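Arylalkylamine N-Acetyltransferase 2 (Aedes aegypti, PDB 4FD5) probably catalyses the transfer of acetyl or longer acyl groups from coenzyme A thioesters to arylalkylamines such as dopamine and serotonin, as a GNAT-family enzyme. Local coordinates at residues 119-124 with 128-133; 167-172 with 183-188; 194-199 with 203-208. One frame throughout, in Å; residues are numbered along the deposited sequence.

Contact 1: residues 119-124 with 128-133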
ATOM      1  N   ILE A 119       0.224   5.859  16.619  1.00 23.93           N
ATOM      2  CA  ILE A 119       1.409   6.661  16.340  1.00 25.49           C
ATOM      3  C   ILE A 119       1.018   7.976  15.669  1.00 24.28           C
ATOM      4  O   ILE A 119      -0.043   8.087  15.072  1.00 23.75           O
ATOM      5  CB  ILE A 119       2.410   5.915  15.423  1.00 27.84           C
ATOM      6  CG1 ILE A 119       1.755   5.585  14.075  1.00 26.21           C
ATOM      7  CG2 ILE A 119       2.971   4.676  16.119  1.00 29.11           C
ATOM      8  CD1 ILE A 119       2.611   4.731  13.159  1.00 26.30           C
ATOM      9  N   ASN A 120       1.894   8.971  15.766  1.00 26.07           N
ATOM     10  CA  ASN A 120       1.704  10.227  15.046  1.00 25.85           C
ATOM     11  C   ASN A 120       3.044  10.619  14.440  1.00 25.91           C
ATOM     12  O   ASN A 120       3.897  11.189  15.115  1.00 23.78           O
ATOM     13  CB  ASN A 120       1.192  11.312  15.990  1.00 28.24           C
ATOM     14  CG  ASN A 120       0.840  12.600  15.268  1.00 30.95           C
ATOM     15  OD1 ASN A 120       1.281  12.839  14.143  1.00 25.64           O
ATOM     16  ND2 ASN A 120       0.041  13.442  15.916  1.00 33.07           N
ATOM     17  N   LEU A 121       3.242  10.289  13.169  1.00 22.59           N
ATOM     18  CA  LEU A 121       4.545  10.514  12.553  1.00 22.04           C
ATOM     19  C   LEU A 121       4.760  11.987  12.253  1.00 22.16           C
ATOM     20  O   LEU A 121       5.906  12.457  12.215  1.00 24.03           O
ATOM     21  CB  LEU A 121       4.701   9.680  11.280  1.00 23.23           C
ATOM     22  CG  LEU A 121       5.066   8.200  11.487  1.00 26.22           C
ATOM     23  CD1 LEU A 121       4.309   7.589  12.638  1.00 29.60           C
ATOM     24  CD2 LEU A 121       4.841   7.396  10.198  1.00 23.92           C
ATOM     25  N   PHE A 122       3.661  12.711  12.041  1.00 20.38           N
ATOM     26  CA  PHE A 122       3.760  14.142  11.765  1.00 24.05           C
ATOM     27  C   PHE A 122       4.404  14.836  12.954  1.00 25.92           C
ATOM     28  O   PHE A 122       5.289  15.675  12.799  1.00 27.79           O
ATOM     29  CB  PHE A 122       2.387  14.743  11.479  1.00 23.16           C
ATOM     30  CG  PHE A 122       1.728  14.179  10.252  1.00 23.27           C
ATOM     31  CD1 PHE A 122       0.732  13.224  10.363  1.00 23.60           C
ATOM     32  CD2 PHE A 122       2.118  14.594   8.984  1.00 21.50           C
ATOM     33  CE1 PHE A 122       0.127  12.702   9.236  1.00 24.27           C
ATOM     34  CE2 PHE A 122       1.520  14.073   7.858  1.00 22.48           C
ATOM     35  CZ  PHE A 122       0.519  13.127   7.979  1.00 22.29           C
ATOM     36  N   LYS A 123       3.958  14.471  14.147  1.00 25.51           N
ATOM     37  CA  LYS A 123       4.530  15.034  15.356  1.00 26.95           C
ATOM     38  C   LYS A 123       5.938  14.517  15.603  1.00 28.27           C
ATOM     39  O   LYS A 123       6.853  15.286  15.897  1.00 29.31           O
ATOM     40  CB  LYS A 123       3.638  14.716  16.553  1.00 28.82           C
ATOM     41  CG  LYS A 123       2.542  15.742  16.815  1.00 36.74           C
ATOM     42  CD  LYS A 123       1.641  15.964  15.598  1.00 35.38           C
ATOM     43  CE  LYS A 123       0.526  16.955  15.896  1.00 40.36           C
ATOM     44  NZ  LYS A 123      -0.613  16.729  14.968  1.00 42.71           N
ATOM     45  N   GLN A 124       6.119  13.210  15.468  1.00 25.95           N
ATOM     46  CA  GLN A 124       7.411  12.597  15.752  1.00 23.66           C
ATOM     47  C   GLN A 124       8.535  13.218  14.939  1.00 27.49           C
ATOM     48  O   GLN A 124       9.629  13.420  15.459  1.00 28.33           O
ATOM     49  CB  GLN A 124       7.368  11.080  15.530  1.00 28.06           C
ATOM     50  CG  GLN A 124       8.629  10.358  15.976  1.00 31.02           C
ATOM     51  CD  GLN A 124       8.475   8.845  15.963  1.00 33.07           C
ATOM     52  OE1 GLN A 124       7.361   8.321  15.946  1.00 39.09           O
ATOM     53  NE2 GLN A 124       9.600   8.137  15.974  1.00 36.54           N
ATOM     54  N   ASP A 128       4.672  18.301   7.876  1.00 24.18           N
ATOM     55  CA  ASP A 128       3.278  18.605   7.567  1.00 28.45           C
ATOM     56  C   ASP A 128       2.726  17.699   6.474  1.00 24.38           C
ATOM     57  O   ASP A 128       1.541  17.758   6.139  1.00 24.19           O
ATOM     58  CB  ASP A 128       3.112  20.076   7.160  1.00 28.37           C
ATOM     59  CG  ASP A 128       4.104  20.509   6.104  1.00 31.89           C
ATOM     60  OD1 ASP A 128       4.541  19.657   5.299  1.00 33.34           O
ATOM     61  OD2 ASP A 128       4.452  21.710   6.073  1.00 39.81           O
ATOM     62  N   LYS A 129       3.593  16.861   5.916  1.00 24.45           N
ATOM     63  CA  LYS A 129       3.174  15.930   4.878  1.00 21.89           C
ATOM     64  C   LYS A 129       4.094  14.716   4.881  1.00 19.39           C
ATOM     65  O   LYS A 129       5.262  14.806   5.269  1.00 19.95           O
ATOM     66  CB  LYS A 129       3.127  16.602   3.495  1.00 21.64           C
ATOM     67  CG  LYS A 129       4.482  16.886   2.865  1.00 23.46           C
ATOM     68  CD  LYS A 129       4.332  17.582   1.507  1.00 25.94           C
ATOM     69  CE  LYS A 129       5.676  17.691   0.783  1.00 25.85           C
ATOM     70  NZ  LYS A 129       5.636  18.528  -0.463  1.00 30.23           N
ATOM     71  N   ILE A 130       3.538  13.577   4.483  1.00 18.70           N
ATOM     72  CA  ILE A 130       4.278  12.314   4.466  1.00 17.95           C
ATOM     73  C   ILE A 130       3.991  11.573   3.173  1.00 15.27           C
ATOM     74  O   ILE A 130       2.863  11.564   2.687  1.00 14.94           O
ATOM     75  CB  ILE A 130       3.895  11.433   5.671  1.00 16.24           C
ATOM     76  CG1 ILE A 130       4.474  12.035   6.958  1.00 19.67           C
ATOM     77  CG2 ILE A 130       4.407   9.988   5.489  1.00 16.97           C
ATOM     78  CD1 ILE A 130       4.096  11.280   8.231  1.00 21.38           C
ATOM     79  N   PHE A 131       5.022  10.927   2.635  1.00 14.82           N
ATOM     80  CA  PHE A 131       4.916  10.189   1.381  1.00 15.55           C
ATOM     81  C   PHE A 131       4.593   8.731   1.709  1.00 13.84           C
ATOM     82  O   PHE A 131       5.412   8.042   2.324  1.00 14.99           O
ATOM     83  CB  PHE A 131       6.258  10.304   0.656  1.00 15.39           C
ATOM     84  CG  PHE A 131       6.257   9.790  -0.762  1.00 15.37           C
ATOM     85  CD1 PHE A 131       6.367   8.434  -1.025  1.00 13.31           C
ATOM     86  CD2 PHE A 131       6.230  10.676  -1.830  1.00 14.85           C
ATOM     87  CE1 PHE A 131       6.399   7.956  -2.347  1.00 13.07           C
ATOM     88  CE2 PHE A 131       6.269  10.216  -3.155  1.00 15.70           C
ATOM     89  CZ  PHE A 131       6.357   8.853  -3.417  1.00 14.99           C
ATOM     90  N   GLU A 132       3.404   8.269   1.302  1.00 14.00           N
ATOM     91  CA  GLU A 132       2.929   6.938   1.686  1.00 14.19           C
ATOM     92  C   GLU A 132       2.948   5.923   0.542  1.00 15.04           C
ATOM     93  O   GLU A 132       2.293   6.118  -0.489  1.00 15.09           O
ATOM     94  CB  GLU A 132       1.513   7.020   2.294  1.00 14.16           C
ATOM     95  CG  GLU A 132       1.051   5.699   2.909  1.00 17.18           C
ATOM     96  CD  GLU A 132      -0.381   5.745   3.424  1.00 21.81           C
ATOM     97  OE1 GLU A 132      -1.191   6.584   2.942  1.00 20.68           O
ATOM     98  OE2 GLU A 132      -0.698   4.914   4.308  1.00 27.73           O
ATOM     99  N   ILE A 133       3.679   4.825   0.735  1.00 13.64           N
ATOM    100  CA  ILE A 133       3.680   3.732  -0.231  1.00 13.41           C
ATOM    101  C   ILE A 133       2.459   2.880   0.095  1.00 13.16           C
ATOM    102  O   ILE A 133       2.360   2.317   1.185  1.00 14.46           O
ATOM    103  CB  ILE A 133       4.954   2.870  -0.119  1.00 13.61           C
ATOM    104  CG1 ILE A 133       6.205   3.700  -0.357  1.00 15.24           C
ATOM    105  CG2 ILE A 133       4.924   1.714  -1.125  1.00 15.59           C
ATOM    106  CD1 ILE A 133       7.450   3.106   0.302  1.00 16.61           C
TER
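Phe-122 and Asp-128 mark the nearest backbone approach of the two segments, their CA atoms lying 6.1 Å apart between the first turn of helix 121-125 and the residue just before strand 129-138. The helix start is fixed locally. Asn-120 occupies the N-cap, its OD1 accepting from Lys-123 N at 3.1 Å with a nearly straight N-H...O angle of 163°. The donor stands well above the plane of the amide carbonyl instead of on a lone pair. Gln-124 N donates to Asn-120 O, a backbone bond closing the first turn.

Between helix and strand the contact is apolar, and Ile-130 carries it from the strand side. With CG1 beside the backbone N and the chain extended beyond it (chi2 177°), its CD1 reaches across to the helix and covers one face of the Phe-122 ring. That methyl carbon sits 3.9 Å from the centroid of the Phe-122 ring and 14° off the ring normal, a CH-pi contact. Behind it, Ile-130 CG1 meets Phe-122 CE2 at 3.7 Å. The same CD1 also presses on Leu-121 CB, at 3.5 Å a tight fit for two carbons, so the methyl touches both Leu-121 CB and the ring face. At the ring edge, near its plane, Phe-122 CE2 faces Lys-129 CA at 3.9 Å, so the ring edge also abuts the start of the strand.

Phe-122 continues onto Leu-84 of strand 75-85, and Leu-121 onto Lys-168 and Cys-218, which lays the helix on one face of the central sheet. The arrangement is a tight helix-to-strand connection leading into the central strand of the GNAT fold, the strand that in relatives runs toward the coenzyme A-binding loop.

Contact 2: residues 167-172 with 183-188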
ATOM      1  N   MET A 167       8.883   9.003   4.634  1.00 14.92           N
ATOM      2  CA  MET A 167       8.055   8.042   3.917  1.00 15.17           C
ATOM      3  C   MET A 167       7.466   7.039   4.896  1.00 15.73           C
ATOM      4  O   MET A 167       8.061   6.759   5.935  1.00 14.61           O
ATOM      5  CB  MET A 167       8.877   7.281   2.879  1.00 15.05           C
ATOM      6  CG  MET A 167       9.603   8.141   1.844  1.00 15.51           C
ATOM      7  SD  MET A 167      10.598   7.143   0.725  1.00 16.58           S
ATOM      8  CE  MET A 167       9.365   6.574  -0.450  1.00 15.92           C
ATOM      9  N   LYS A 168       6.314   6.482   4.532  1.00 14.77           N
ATOM     10  CA  LYS A 168       5.560   5.608   5.434  1.00 15.33           C
ATOM     11  C   LYS A 168       4.921   4.510   4.615  1.00 15.79           C
ATOM     12  O   LYS A 168       4.535   4.744   3.476  1.00 15.37           O
ATOM     13  CB  LYS A 168       4.470   6.439   6.131  1.00 17.14           C
ATOM     14  CG  LYS A 168       3.418   5.661   6.924  1.00 21.18           C
ATOM     15  CD  LYS A 168       2.335   6.623   7.430  1.00 23.30           C
ATOM     16  CE  LYS A 168       1.343   5.943   8.378  1.00 23.62           C
ATOM     17  NZ  LYS A 168       0.324   5.148   7.649  1.00 23.96           N
ATOM     18  N   THR A 169       4.807   3.307   5.175  1.00 14.80           N
ATOM     19  CA  THR A 169       4.005   2.277   4.525  1.00 13.62           C
ATOM     20  C   THR A 169       3.316   1.409   5.578  1.00 16.27           C
ATOM     21  O   THR A 169       3.910   1.092   6.611  1.00 15.48           O
ATOM     22  CB  THR A 169       4.845   1.415   3.543  1.00 14.13           C
ATOM     23  OG1 THR A 169       3.983   0.598   2.741  1.00 16.02           O
ATOM     24  CG2 THR A 169       5.813   0.513   4.299  1.00 16.61           C
ATOM     25  N   ASP A 170       2.064   1.039   5.320  1.00 14.93           N
ATOM     26  CA  ASP A 170       1.345   0.138   6.205  1.00 15.77           C
ATOM     27  C   ASP A 170       1.387  -1.230   5.529  1.00 16.48           C
ATOM     28  O   ASP A 170       0.525  -1.571   4.717  1.00 19.86           O
ATOM     29  CB  ASP A 170      -0.094   0.631   6.439  1.00 17.12           C
ATOM     30  CG  ASP A 170      -0.150   2.034   7.063  1.00 20.61           C
ATOM     31  OD1 ASP A 170       0.915   2.580   7.444  1.00 22.26           O
ATOM     32  OD2 ASP A 170      -1.261   2.602   7.152  1.00 26.28           O
ATOM     33  N   ALA A 171       2.424  -1.989   5.865  1.00 15.04           N
ATOM     34  CA  ALA A 171       2.799  -3.182   5.152  1.00 17.22           C
ATOM     35  C   ALA A 171       2.104  -4.375   5.764  1.00 18.00           C
ATOM     36  O   ALA A 171       2.384  -4.749   6.900  1.00 16.54           O
ATOM     37  CB  ALA A 171       4.297  -3.363   5.209  1.00 16.78           C
ATOM     38  N   THR A 172       1.183  -4.953   5.005  1.00 17.44           N
ATOM     39  CA  THR A 172       0.373  -6.055   5.511  1.00 18.03           C
ATOM     40  C   THR A 172       1.013  -7.399   5.256  1.00 19.61           C
ATOM     41  O   THR A 172       0.627  -8.387   5.881  1.00 19.48           O
ATOM     42  CB  THR A 172      -1.023  -6.061   4.858  1.00 19.24           C
ATOM     43  OG1 THR A 172      -0.881  -6.210   3.437  1.00 20.00           O
ATOM     44  CG2 THR A 172      -1.749  -4.761   5.157  1.00 20.03           C
ATOM     45  N   LEU A 183      15.598  -1.466   2.669  1.00 16.77           N
ATOM     46  CA  LEU A 183      15.870  -0.078   2.278  1.00 17.62           C
ATOM     47  C   LEU A 183      15.842   0.947   3.428  1.00 17.08           C
ATOM     48  O   LEU A 183      15.759   2.157   3.196  1.00 18.42           O
ATOM     49  CB  LEU A 183      14.893   0.340   1.178  1.00 16.12           C
ATOM     50  CG  LEU A 183      15.057  -0.436  -0.117  1.00 17.23           C
ATOM     51  CD1 LEU A 183      13.876  -0.189  -1.059  1.00 18.11           C
ATOM     52  CD2 LEU A 183      16.375  -0.054  -0.772  1.00 20.75           C
ATOM     53  N   GLY A 184      15.914   0.457   4.667  1.00 17.46           N
ATOM     54  CA  GLY A 184      16.053   1.330   5.816  1.00 18.60           C
ATOM     55  C   GLY A 184      14.771   1.741   6.519  1.00 18.29           C
ATOM     56  O   GLY A 184      14.808   2.580   7.419  1.00 19.20           O
ATOM     57  N   PHE A 185      13.635   1.176   6.121  1.00 14.81           N
ATOM     58  CA  PHE A 185      12.402   1.449   6.851  1.00 14.34           C
ATOM     59  C   PHE A 185      12.433   0.752   8.203  1.00 17.16           C
ATOM     60  O   PHE A 185      12.960  -0.361   8.324  1.00 17.65           O
ATOM     61  CB  PHE A 185      11.172   1.011   6.047  1.00 14.80           C
ATOM     62  CG  PHE A 185      10.807   1.946   4.922  1.00 14.62           C
ATOM     63  CD1 PHE A 185      11.662   2.129   3.846  1.00 14.77           C
ATOM     64  CD2 PHE A 185       9.603   2.636   4.940  1.00 14.74           C
ATOM     65  CE1 PHE A 185      11.323   2.993   2.796  1.00 14.99           C
ATOM     66  CE2 PHE A 185       9.257   3.501   3.899  1.00 14.30           C
ATOM     67  CZ  PHE A 185      10.112   3.668   2.821  1.00 13.82           C
ATOM     68  N   ILE A 186      11.868   1.430   9.201  1.00 15.37           N
ATOM     69  CA  ILE A 186      11.846   0.982  10.590  1.00 16.59           C
ATOM     70  C   ILE A 186      10.402   0.757  11.009  1.00 18.35           C
ATOM     71  O   ILE A 186       9.524   1.561  10.682  1.00 17.65           O
ATOM     72  CB  ILE A 186      12.434   2.084  11.507  1.00 17.87           C
ATOM     73  CG1 ILE A 186      13.872   2.403  11.097  1.00 23.48           C
ATOM     74  CG2 ILE A 186      12.335   1.692  12.980  1.00 23.74           C
ATOM     75  CD1 ILE A 186      14.731   1.188  10.966  1.00 22.40           C
ATOM     76  N   THR A 187      10.163  -0.310  11.765  1.00 17.96           N
ATOM     77  CA  THR A 187       8.816  -0.597  12.259  1.00 18.34           C
ATOM     78  C   THR A 187       8.461   0.307  13.441  1.00 21.23           C
ATOM     79  O   THR A 187       9.191   0.358  14.440  1.00 22.38           O
ATOM     80  CB  THR A 187       8.679  -2.091  12.653  1.00 18.69           C
ATOM     81  OG1 THR A 187       8.924  -2.900  11.498  1.00 22.33           O
ATOM     82  CG2 THR A 187       7.299  -2.397  13.198  1.00 20.92           C
ATOM     83  N   LYS A 188       7.352   1.029  13.307  1.00 18.74           N
ATOM     84  CA  LYS A 188       6.866   1.922  14.347  1.00 20.53           C
ATOM     85  C   LYS A 188       5.712   1.284  15.104  1.00 21.78           C
ATOM     86  O   LYS A 188       5.513   1.571  16.288  1.00 25.26           O
ATOM     87  CB  LYS A 188       6.428   3.264  13.755  1.00 23.41           C
ATOM     88  CG  LYS A 188       7.529   3.977  12.990  1.00 24.16           C
ATOM     89  CD  LYS A 188       8.804   4.049  13.826  1.00 29.66           C
ATOM     90  CE  LYS A 188       9.125   5.478  14.240  1.00 34.24           C
ATOM     91  NZ  LYS A 188      10.292   5.523  15.172  1.00 37.18           N
TER
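Met-167 and Phe-185 cross at an oblique angle, and the outer end of the Phe-185 ring is the part that meets the strand. Its CZ lies 3.8 Å from Met-167 CB. The Met-167 sulfur, SD, is 5.3 Å from the centroid of that ring and 70° off its normal, an oblique Met-aromatic contact. Phe-185 has CG beside its own backbone N (chi1 -76°), which sends the ring toward the strand. There its CE2 edge comes 4.2 Å from Lys-168 N, close to the ring plane, while CD2 approaches Thr-169 CG2 more loosely, at 4.4 Å. Thr-169 keeps its hydroxyl for Ile-133 O. Lys-168 points the other way, and its NZ forms a salt bridge with Asp-170 OD1 at 2.6 Å.

Gly-184, with positive phi, ends helix 174-182 in a Schellman motif (Phe-185 N to Val-180 O, Gly-184 N to Ser-181 O), and Phe-185 follows directly. The ring then packs on Val-180 of that helix and on Ile-133 of strand 129-138, while Met-167 reaches Phe-131 and Glu-156 of helix 147-161. The contact thus sits within a beta-alpha-beta crossover from strand 166-171 through helix 174-182 to strand 186-192, with strand 213-220 inserted between the two parallel strands.

Contact 3: residues 194-199 with 203-208; sequences TDYLDE and QIFVVD
Ile-204 meets Tyr-196 and Asp-198 along its whole side chain. CB lies 4.0 Å from Tyr-196 CD2. One branch, CG2, turns back over a face of the neighbouring Phe-205 ring, toward its rim. The other, CG1, is placed beside the backbone N (chi1 -68°) and passes Asp-198 N at 3.7 Å. Beyond it the extended tip, CD1, reaches Tyr-196 CE2 at 3.6 Å, approaching that ring obliquely.

The backbone supports this fit. Ile-204 N donates to Tyr-196 O at 3.2 Å, almost straight (175°) and in the carbonyl plane. A water hydrogen-bonds to the same Tyr-196 O and accepts from Phe-205 N at 2.7 Å, linking the two segments a second time. Gln-203 lies alongside Thr-194, and its NE2 reaches forward to donate to Phe-205 O at 2.8 Å, a bond within 203-208 that ties the Gln-203 amide to its own segment. Tyr-196 and Phe-205 run side by side, with CE2 of each 3.9 Å apart; Tyr-196 OH goes on to Glu-114, and the Phe-205 ring rests on helices 103-116 and 35-39.

With a single bridge, Leu-197 to Gln-203, this is an irregular hairpin-like excursion between strands 186-192 and 213-220, attached to the helical layer by its two aromatic rings.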
ATOM      1  N   THR A 194      -2.748 -13.326  14.309  1.00 24.22           N
ATOM      2  CA  THR A 194      -3.316 -14.354  15.177  1.00 24.30           C
ATOM      3  C   THR A 194      -3.795 -13.788  16.507  1.00 26.02           C
ATOM      4  O   THR A 194      -4.509 -14.466  17.246  1.00 25.19           O
ATOM      5  CB  THR A 194      -2.339 -15.514  15.433  1.00 26.87           C
ATOM      6  OG1 THR A 194      -1.078 -14.996  15.867  1.00 28.47           O
ATOM      7  CG2 THR A 194      -2.138 -16.334  14.170  1.00 28.49           C
ATOM      8  N   ASP A 195      -3.412 -12.550  16.813  1.00 24.94           N
ATOM      9  CA  ASP A 195      -3.785 -11.925  18.083  1.00 25.87           C
ATOM     10  C   ASP A 195      -4.927 -10.927  17.923  1.00 26.07           C
ATOM     11  O   ASP A 195      -5.362 -10.319  18.895  1.00 27.52           O
ATOM     12  CB  ASP A 195      -2.587 -11.195  18.708  1.00 29.06           C
ATOM     13  CG  ASP A 195      -1.422 -12.117  19.018  1.00 30.27           C
ATOM     14  OD1 ASP A 195      -1.636 -13.318  19.293  1.00 30.04           O
ATOM     15  OD2 ASP A 195      -0.277 -11.626  18.985  1.00 31.42           O
ATOM     16  N   TYR A 196      -5.403 -10.743  16.694  1.00 22.80           N
ATOM     17  CA  TYR A 196      -6.420  -9.732  16.430  1.00 23.58           C
ATOM     18  C   TYR A 196      -7.787 -10.405  16.294  1.00 23.34           C
ATOM     19  O   TYR A 196      -8.094 -10.976  15.247  1.00 21.73           O
ATOM     20  CB  TYR A 196      -6.045  -8.950  15.165  1.00 23.13           C
ATOM     21  CG  TYR A 196      -6.981  -7.814  14.818  1.00 20.29           C
ATOM     22  CD1 TYR A 196      -7.181  -6.760  15.696  1.00 22.77           C
ATOM     23  CD2 TYR A 196      -7.662  -7.792  13.599  1.00 19.96           C
ATOM     24  CE1 TYR A 196      -8.033  -5.721  15.384  1.00 24.16           C
ATOM     25  CE2 TYR A 196      -8.511  -6.747  13.270  1.00 19.53           C
ATOM     26  CZ  TYR A 196      -8.695  -5.717  14.168  1.00 22.29           C
ATOM     27  OH  TYR A 196      -9.537  -4.674  13.864  1.00 23.27           O
ATOM     28  N   LEU A 197      -8.589 -10.333  17.361  1.00 24.53           N
ATOM     29  CA  LEU A 197      -9.857 -11.081  17.473  1.00 26.37           C
ATOM     30  C   LEU A 197     -11.087 -10.170  17.643  1.00 27.77           C
ATOM     31  O   LEU A 197     -10.981  -9.072  18.190  1.00 29.11           O
ATOM     32  CB  LEU A 197      -9.779 -12.062  18.655  1.00 28.47           C
ATOM     33  CG  LEU A 197      -8.461 -12.814  18.878  1.00 26.93           C
ATOM     34  CD1 LEU A 197      -8.536 -13.672  20.144  1.00 30.71           C
ATOM     35  CD2 LEU A 197      -8.071 -13.676  17.678  1.00 29.02           C
ATOM     36  N   ASP A 198     -12.258 -10.635  17.196  1.00 30.19           N
ATOM     37  CA  ASP A 198     -13.501  -9.847  17.286  1.00 30.27           C
ATOM     38  C   ASP A 198     -14.148  -9.891  18.671  1.00 31.29           C
ATOM     39  O   ASP A 198     -13.637 -10.556  19.570  1.00 31.05           O
ATOM     40  CB  ASP A 198     -14.519 -10.298  16.232  1.00 33.47           C
ATOM     41  CG  ASP A 198     -14.718 -11.806  16.206  1.00 35.17           C
ATOM     42  OD1 ASP A 198     -14.393 -12.493  17.201  1.00 37.42           O
ATOM     43  OD2 ASP A 198     -15.216 -12.312  15.172  1.00 41.69           O
ATOM     44  N   GLU A 199     -15.271  -9.179  18.831  1.00 30.13           N
ATOM     45  CA  GLU A 199     -15.991  -9.149  20.111  1.00 30.18           C
ATOM     46  C   GLU A 199     -16.655 -10.487  20.419  1.00 28.16           C
ATOM     47  O   GLU A 199     -17.280 -10.646  21.468  1.00 31.56           O
ATOM     48  CB  GLU A 199     -17.025  -8.017  20.163  1.00 29.65           C
ATOM     49  CG  GLU A 199     -16.416  -6.647  20.448  1.00 31.28           C
ATOM     50  CD  GLU A 199     -17.447  -5.531  20.522  1.00 31.24           C
ATOM     51  OE1 GLU A 199     -18.590  -5.731  20.059  1.00 30.99           O
ATOM     52  OE2 GLU A 199     -17.113  -4.439  21.035  1.00 32.46           O
ATOM     53  N   GLN A 203     -10.482 -15.099  15.243  1.00 28.16           N
ATOM     54  CA  GLN A 203      -9.534 -14.350  14.422  1.00 23.95           C
ATOM     55  C   GLN A 203     -10.246 -13.634  13.286  1.00 23.63           C
ATOM     56  O   GLN A 203     -10.976 -14.268  12.520  1.00 24.05           O
ATOM     57  CB  GLN A 203      -8.511 -15.312  13.846  1.00 27.85           C
ATOM     58  CG  GLN A 203      -7.124 -14.746  13.761  1.00 28.03           C
ATOM     59  CD  GLN A 203      -6.105 -15.747  13.271  1.00 27.26           C
ATOM     60  OE1 GLN A 203      -5.936 -16.820  13.845  1.00 31.66           O
ATOM     61  NE2 GLN A 203      -5.413 -15.399  12.197  1.00 24.89           N
ATOM     62  N   ILE A 204     -10.027 -12.325  13.156  1.00 21.30           N
ATOM     63  CA  ILE A 204     -10.706 -11.546  12.127  1.00 20.36           C
ATOM     64  C   ILE A 204     -10.083 -11.809  10.757  1.00 21.84           C
ATOM     65  O   ILE A 204     -10.796 -11.926   9.752  1.00 19.70           O
ATOM     66  CB  ILE A 204     -10.716 -10.030  12.452  1.00 21.57           C
ATOM     67  CG1 ILE A 204     -11.608  -9.758  13.683  1.00 21.96           C
ATOM     68  CG2 ILE A 204     -11.197  -9.227  11.252  1.00 21.33           C
ATOM     69  CD1 ILE A 204     -11.559  -8.321  14.191  1.00 22.58           C
ATOM     70  N   PHE A 205      -8.755 -11.908  10.731  1.00 19.93           N
ATOM     71  CA  PHE A 205      -8.022 -12.212   9.505  1.00 19.49           C
ATOM     72  C   PHE A 205      -7.211 -13.483   9.674  1.00 21.66           C
ATOM     73  O   PHE A 205      -6.197 -13.491  10.367  1.00 21.82           O
ATOM     74  CB  PHE A 205      -7.071 -11.065   9.126  1.00 21.35           C
ATOM     75  CG  PHE A 205      -7.768  -9.774   8.841  1.00 19.18           C
ATOM     76  CD1 PHE A 205      -8.503  -9.620   7.677  1.00 19.45           C
ATOM     77  CD2 PHE A 205      -7.688  -8.720   9.730  1.00 19.04           C
ATOM     78  CE1 PHE A 205      -9.152  -8.428   7.412  1.00 21.21           C
ATOM     79  CE2 PHE A 205      -8.340  -7.520   9.469  1.00 19.57           C
ATOM     80  CZ  PHE A 205      -9.074  -7.380   8.314  1.00 20.19           C
ATOM     81  N   VAL A 206      -7.658 -14.554   9.032  1.00 19.82           N
ATOM     82  CA  VAL A 206      -6.869 -15.765   8.968  1.00 22.12           C
ATOM     83  C   VAL A 206      -6.091 -15.671   7.670  1.00 23.76           C
ATOM     84  O   VAL A 206      -6.661 -15.814   6.591  1.00 22.99           O
ATOM     85  CB  VAL A 206      -7.753 -17.033   8.964  1.00 22.51           C
ATOM     86  CG1 VAL A 206      -6.893 -18.292   8.779  1.00 21.97           C
ATOM     87  CG2 VAL A 206      -8.567 -17.117  10.243  1.00 25.15           C
ATOM     88  N   VAL A 207      -4.796 -15.394   7.786  1.00 22.42           N
ATOM     89  CA  VAL A 207      -3.967 -15.097   6.619  1.00 22.62           C
ATOM     90  C   VAL A 207      -3.032 -16.245   6.258  1.00 25.57           C
ATOM     91  O   VAL A 207      -2.524 -16.954   7.130  1.00 27.33           O
ATOM     92  CB  VAL A 207      -3.116 -13.824   6.838  1.00 23.48           C
ATOM     93  CG1 VAL A 207      -3.989 -12.674   7.300  1.00 22.87           C
ATOM     94  CG2 VAL A 207      -2.011 -14.091   7.843  1.00 26.50           C
ATOM     95  N   ASP A 208      -2.797 -16.414   4.961  1.00 26.02           N
ATOM     96  CA  ASP A 208      -1.937 -17.486   4.489  1.00 28.54           C
ATOM     97  C   ASP A 208      -0.487 -17.208   4.838  1.00 27.49           C
ATOM     98  O   ASP A 208      -0.061 -16.055   4.881  1.00 25.92           O
ATOM     99  CB  ASP A 208      -2.075 -17.672   2.977  1.00 31.03           C
ATOM    100  CG  ASP A 208      -3.435 -18.194   2.576  1.00 34.06           C
ATOM    101  OD1 ASP A 208      -4.201 -18.612   3.468  1.00 33.93           O
ATOM    102  OD2 ASP A 208      -3.739 -18.202   1.364  1.00 40.38           O
TER
HETATM  103  O   HOH W   1      -6.994 -11.243  12.734  1.00 19.77           O

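In the fold
From the N terminus the three contacts come strictly in series, none enclosing or crossing another. Contact 1 closes the short turn between helix 121-125 and strand 129-138. Contact 2 closes a longer loop filled by helix 174-182, and contact 3 closes a brief excursion before the last strand. The first two share the central sheet, their strands being parallel neighbours: Phe-131 O lies 2.9 Å from Lys-168 N, a probable hydrogen bond, and Phe-131 also packs on Met-167. Contact 3 stands apart at the surface, its nearest atoms about 6 Å from contact 2 and about 14 Å from contact 1, joining the late loop to helices 35-39 and 103-116.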